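Conserved protein MTH689 (Methanothermobacter thermautotrophicus, PDB 2WNY) is of unknown function but, as a member of an RNA-binding family encoded in the exosome superoperon, probably binds RNA. Local coordinates at residues A[68-82]-A[107-120]. The protein carries 1 engineered substitution. Numbering follows the deposited sequence.
Sequences FMEKFTEVFRGRMDE and WEPVRHGDAIHLKI
Helix 68-76 runs across strand 115-120 at 107°, their axes 13.4 Å apart, and the chain leading into short strand 109-110 brings Trp107 against the helix, its CA 7.3 Å from the CA of Val75. This is helix-on-sheet packing in an alpha+beta fold: the helix lies over an antiparallel sheet whose strands 8-17 and 92-98 flank strand 115-122. No hydrogen bond joins the two segments; apolar surface does the work.

Trp107 supplies a broad, flat group that meets Lys71, Val75 and Phe76 on the helix and Phe68 nearer the sheet. One face of its indole takes methylenes of Lys71, whose CG sits 3.7 Å from the centroid of the six-membered ring in a CH-pi contact. Lysine suits this half-open position because a bend at chi2 (74°) turns the chain along the indole, CE passing 3.8 Å from NE1 of Trp107, while NZ adds at most a weak cation-pi attraction. Val75 CG2 lies on the same side of the indole, displaced toward its rim near CE3; valine's branched methyls pack against both the ring and CB of Trp107. Phe76 CE2 meets the ring at its edge. The indole N-H is spent on the carbonyl of Asn32, so the buried nitrogen is satisfied.

Deeper in, Phe68 has CG anti to its backbone nitrogen (chi1 175°), which sends the ring down toward the sheet. There CE1 comes 3.4 Å from CH2 of Trp107, the two rings oblique, and CZ meets the CD1 methyl of Ile120 at 3.7 Å; CD1 of Leu118 also touches this ring.

Past the helix, a type II turn, with Gly78 taking its positive phi, brings Arg79 back beneath Phe76, whose CE1 stands over the guanidinium. Arg79 holds Glu82 in a side-on salt bridge, NE to OE2 and a nearly straight NH2 to OE1, which limits rotation of the guanidinium. The same NH2 of Arg79 lies 3.6 Å from CG of Pro109.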
# COMPACT_ATOMS: atom_id res chain seq x y z
N PHE A 68 0.83 8.20 -6.77
CA PHE A 68 0.86 6.79 -6.44
C PHE A 68 0.40 5.93 -7.63
O PHE A 68 1.04 4.93 -7.98
CB PHE A 68 -0.01 6.50 -5.24
CG PHE A 68 -0.11 5.04 -4.91
CD1 PHE A 68 0.80 4.44 -4.06
CD2 PHE A 68 -1.10 4.25 -5.51
CE1 PHE A 68 0.72 3.06 -3.77
CE2 PHE A 68 -1.20 2.87 -5.23
CZ PHE A 68 -0.28 2.28 -4.37
N MET A 69 -0.72 6.31 -8.24
CA MET A 69 -1.26 5.55 -9.37
C MET A 69 -0.29 5.55 -10.56
O MET A 69 -0.16 4.54 -11.27
CB MET A 69 -2.63 6.06 -9.80
CG MET A 69 -3.80 5.62 -8.88
SD MET A 69 -3.85 3.84 -8.52
CE MET A 69 -4.15 3.24 -10.21
N GLU A 70 0.40 6.67 -10.75
CA GLU A 70 1.44 6.76 -11.78
C GLU A 70 2.52 5.68 -11.55
O GLU A 70 2.86 4.93 -12.46
CB GLU A 70 2.10 8.13 -11.73
CG GLU A 70 1.41 9.23 -12.48
CD GLU A 70 2.40 10.31 -12.88
OE1 GLU A 70 3.24 10.71 -12.03
OE2 GLU A 70 2.37 10.75 -14.05
N LYS A 71 3.03 5.59 -10.33
CA LYS A 71 4.08 4.62 -10.02
C LYS A 71 3.51 3.19 -9.98
O LYS A 71 4.13 2.25 -10.50
CB LYS A 71 4.73 4.98 -8.68
CG LYS A 71 5.70 3.93 -8.12
CD LYS A 71 7.01 3.90 -8.87
CE LYS A 71 8.07 3.14 -8.07
NZ LYS A 71 9.42 3.53 -8.53
N PHE A 72 2.33 3.05 -9.40
CA PHE A 72 1.64 1.76 -9.36
C PHE A 72 1.47 1.20 -10.77
O PHE A 72 1.74 0.00 -11.02
CB PHE A 72 0.29 1.92 -8.64
CG PHE A 72 -0.59 0.69 -8.66
CD1 PHE A 72 -0.57 -0.20 -7.60
CD2 PHE A 72 -1.45 0.45 -9.73
CE1 PHE A 72 -1.39 -1.34 -7.61
CE2 PHE A 72 -2.27 -0.68 -9.74
CZ PHE A 72 -2.24 -1.57 -8.68
N THR A 73 1.04 2.06 -11.69
CA THR A 73 0.89 1.67 -13.11
C THR A 73 2.21 1.23 -13.77
O THR A 73 2.22 0.23 -14.50
CB THR A 73 0.21 2.79 -13.95
OG1 THR A 73 -1.04 3.13 -13.34
CG2 THR A 73 -0.06 2.34 -15.39
N GLU A 74 3.30 1.95 -13.52
CA GLU A 74 4.61 1.57 -14.09
C GLU A 74 5.04 0.21 -13.54
O GLU A 74 5.47 -0.68 -14.29
CB GLU A 74 5.69 2.60 -13.77
CG GLU A 74 5.40 4.02 -14.21
CD GLU A 74 6.29 5.05 -13.51
OE1 GLU A 74 7.04 4.70 -12.57
OE2 GLU A 74 6.23 6.24 -13.92
N VAL A 75 4.90 0.05 -12.23
CA VAL A 75 5.31 -1.18 -11.55
C VAL A 75 4.51 -2.39 -12.05
O VAL A 75 5.09 -3.41 -12.40
CB VAL A 75 5.20 -1.02 -9.99
CG1 VAL A 75 5.41 -2.35 -9.27
CG2 VAL A 75 6.21 0.02 -9.49
N PHE A 76 3.19 -2.26 -12.11
CA PHE A 76 2.30 -3.41 -12.29
C PHE A 76 1.68 -3.62 -13.68
O PHE A 76 0.89 -4.56 -13.87
CB PHE A 76 1.25 -3.42 -11.16
CG PHE A 76 1.83 -3.69 -9.82
CD1 PHE A 76 2.51 -4.88 -9.57
CD2 PHE A 76 1.74 -2.73 -8.79
CE1 PHE A 76 3.08 -5.15 -8.33
CE2 PHE A 76 2.31 -2.98 -7.52
CZ PHE A 76 2.98 -4.19 -7.29
N ARG A 77 2.06 -2.77 -14.63
CA ARG A 77 1.73 -2.94 -16.06
C ARG A 77 2.06 -4.38 -16.43
O ARG A 77 3.18 -4.83 -16.18
CB ARG A 77 2.55 -1.95 -16.90
CG ARG A 77 2.52 -2.10 -18.44
CD ARG A 77 1.25 -1.54 -19.08
NE ARG A 77 0.99 -0.15 -18.71
CZ ARG A 77 -0.12 0.53 -19.03
NH1 ARG A 77 -1.09 -0.05 -19.74
NH2 ARG A 77 -0.26 1.79 -18.64
N GLY A 78 1.07 -5.11 -16.97
CA GLY A 78 1.23 -6.51 -17.38
C GLY A 78 1.48 -7.51 -16.26
O GLY A 78 1.89 -8.63 -16.51
N ARG A 79 1.22 -7.10 -15.02
CA ARG A 79 1.43 -7.98 -13.89
C ARG A 79 0.12 -8.16 -13.13
O ARG A 79 0.11 -8.31 -11.89
CB ARG A 79 2.53 -7.40 -12.99
CG ARG A 79 3.92 -7.52 -13.57
CD ARG A 79 4.95 -6.80 -12.74
NE ARG A 79 5.12 -7.43 -11.42
CZ ARG A 79 5.95 -7.00 -10.48
NH1 ARG A 79 6.70 -5.92 -10.67
NH2 ARG A 79 6.04 -7.65 -9.33
N MET A 80 -1.00 -8.15 -13.85
CA MET A 80 -2.31 -8.16 -13.20
C MET A 80 -2.54 -9.48 -12.47
O MET A 80 -3.11 -9.50 -11.38
CB MET A 80 -3.43 -7.86 -14.20
CG MET A 80 -4.83 -7.79 -13.58
SD MET A 80 -5.06 -6.51 -12.32
CE MET A 80 -6.65 -7.01 -11.65
N ASP A 81 -2.04 -10.57 -13.04
CA ASP A 81 -2.20 -11.90 -12.46
C ASP A 81 -1.57 -12.02 -11.05
O ASP A 81 -1.93 -12.91 -10.28
CB ASP A 81 -1.64 -12.96 -13.40
CG ASP A 81 -0.13 -12.89 -13.55
OD1 ASP A 81 0.45 -11.79 -13.41
OD2 ASP A 81 0.47 -13.95 -13.79
N GLU A 82 -0.65 -11.11 -10.72
CA GLU A 82 -0.05 -11.05 -9.38
C GLU A 82 -0.94 -10.31 -8.37
O GLU A 82 -0.67 -10.32 -7.17
CB GLU A 82 1.32 -10.37 -9.42
CG GLU A 82 2.41 -11.18 -10.11
CD GLU A 82 3.75 -10.46 -10.09
OE1 GLU A 82 4.28 -10.20 -8.99
OE2 GLU A 82 4.27 -10.16 -11.19
N TRP A 107 9.57 -1.62 -5.42
CA TRP A 107 8.28 -2.13 -4.97
C TRP A 107 8.26 -3.62 -5.20
O TRP A 107 8.21 -4.09 -6.34
CB TRP A 107 7.15 -1.47 -5.75
CG TRP A 107 6.82 -0.07 -5.37
CD1 TRP A 107 7.65 0.87 -4.79
CD2 TRP A 107 5.56 0.59 -5.58
NE1 TRP A 107 6.97 2.07 -4.63
CE2 TRP A 107 5.69 1.92 -5.11
CE3 TRP A 107 4.33 0.18 -6.14
CZ2 TRP A 107 4.62 2.83 -5.13
CZ3 TRP A 107 3.28 1.09 -6.17
CH2 TRP A 107 3.44 2.40 -5.69
N GLU A 108 8.31 -4.38 -4.11
CA GLU A 108 8.32 -5.83 -4.22
C GLU A 108 7.10 -6.37 -3.47
O GLU A 108 7.05 -6.31 -2.25
CB GLU A 108 9.63 -6.40 -3.66
CG GLU A 108 9.81 -7.93 -3.76
CD GLU A 108 9.88 -8.44 -5.20
OE1 GLU A 108 10.76 -7.96 -5.95
OE2 GLU A 108 9.07 -9.31 -5.57
N PRO A 109 6.11 -6.91 -4.22
CA PRO A 109 4.94 -7.48 -3.56
C PRO A 109 5.34 -8.71 -2.75
O PRO A 109 6.16 -9.52 -3.19
CB PRO A 109 4.02 -7.87 -4.73
CG PRO A 109 4.94 -8.02 -5.92
CD PRO A 109 6.11 -7.10 -5.68
N VAL A 110 4.80 -8.82 -1.55
CA VAL A 110 5.02 -9.99 -0.71
C VAL A 110 3.69 -10.48 -0.15
O VAL A 110 2.69 -9.75 -0.20
CB VAL A 110 6.02 -9.71 0.44
CG1 VAL A 110 7.44 -9.48 -0.09
CG2 VAL A 110 5.55 -8.54 1.29
N ARG A 111 3.69 -11.69 0.39
CA ARG A 111 2.47 -12.28 0.93
C ARG A 111 2.44 -12.24 2.45
O ARG A 111 1.38 -12.04 3.06
CB ARG A 111 2.31 -13.72 0.42
CG ARG A 111 2.14 -13.82 -1.08
CD ARG A 111 0.79 -13.29 -1.53
NE ARG A 111 0.59 -13.43 -2.97
CZ ARG A 111 -0.59 -13.34 -3.58
NH1 ARG A 111 -1.70 -13.13 -2.88
NH2 ARG A 111 -0.66 -13.47 -4.90
N HIS A 112 3.60 -12.44 3.06
CA HIS A 112 3.73 -12.41 4.50
C HIS A 112 5.07 -11.77 4.83
O HIS A 112 5.90 -11.51 3.94
CB HIS A 112 3.68 -13.83 5.10
CG HIS A 112 2.41 -14.58 4.83
ND1 HIS A 112 1.17 -14.11 5.20
CD2 HIS A 112 2.19 -15.79 4.25
CE1 HIS A 112 0.24 -14.99 4.84
NE2 HIS A 112 0.84 -16.02 4.27
N GLY A 113 5.28 -11.51 6.12
CA GLY A 113 6.53 -10.95 6.58
C GLY A 113 6.42 -9.46 6.85
O GLY A 113 5.32 -8.89 6.84
N ASP A 114 7.58 -8.85 7.10
CA ASP A 114 7.64 -7.44 7.44
C ASP A 114 7.39 -6.61 6.20
O ASP A 114 8.26 -6.49 5.29
CB ASP A 114 8.98 -7.10 8.07
CG ASP A 114 8.92 -5.86 8.95
OD1 ASP A 114 7.80 -5.42 9.33
OD2 ASP A 114 10.00 -5.35 9.27
N ALA A 115 6.19 -6.04 6.16
CA ALA A 115 5.78 -5.35 4.96
C ALA A 115 5.18 -3.98 5.22
O ALA A 115 4.80 -3.64 6.35
CB ALA A 115 4.81 -6.23 4.15
N ILE A 116 5.11 -3.21 4.15
CA ILE A 116 4.30 -2.02 4.10
C ILE A 116 2.93 -2.47 3.60
O ILE A 116 2.81 -2.96 2.47
CB ILE A 116 4.92 -0.99 3.14
CG1 ILE A 116 6.38 -0.71 3.55
CG2 ILE A 116 4.08 0.31 3.14
CD1 ILE A 116 7.03 0.45 2.84
N HIS A 117 1.91 -2.37 4.45
CA HIS A 117 0.60 -2.90 4.07
C HIS A 117 -0.21 -1.74 3.49
O HIS A 117 -0.40 -0.73 4.17
CB HIS A 117 -0.16 -3.47 5.27
CG HIS A 117 0.47 -4.67 5.90
ND1 HIS A 117 1.68 -4.63 6.56
CD2 HIS A 117 0.02 -5.95 6.03
CE1 HIS A 117 1.98 -5.83 7.03
NE2 HIS A 117 0.98 -6.65 6.72
N LEU A 118 -0.69 -1.90 2.27
CA LEU A 118 -1.62 -0.92 1.69
C LEU A 118 -3.02 -1.52 1.52
O LEU A 118 -3.19 -2.65 1.03
CB LEU A 118 -1.10 -0.43 0.35
CG LEU A 118 0.38 -0.04 0.31
CD1 LEU A 118 0.82 0.17 -1.13
CD2 LEU A 118 0.65 1.20 1.13
N LYS A 119 -4.01 -0.78 1.99
CA LYS A 119 -5.40 -1.11 1.69
C LYS A 119 -5.87 -0.03 0.73
O LYS A 119 -6.11 1.13 1.12
CB LYS A 119 -6.25 -1.14 2.96
CG LYS A 119 -7.73 -1.46 2.72
CD LYS A 119 -8.52 -1.55 4.01
CE LYS A 119 -9.11 -0.20 4.45
NZ LYS A 119 -10.05 0.38 3.44
N ILE A 120 -5.97 -0.39 -0.54
CA ILE A 120 -6.29 0.58 -1.59
C ILE A 120 -7.79 0.51 -1.97
O ILE A 120 -8.25 -0.49 -2.55
CB ILE A 120 -5.41 0.36 -2.84
CG1 ILE A 120 -3.92 0.40 -2.51
CG2 ILE A 120 -5.74 1.44 -3.92
CD1 ILE A 120 -3.00 -0.18 -3.62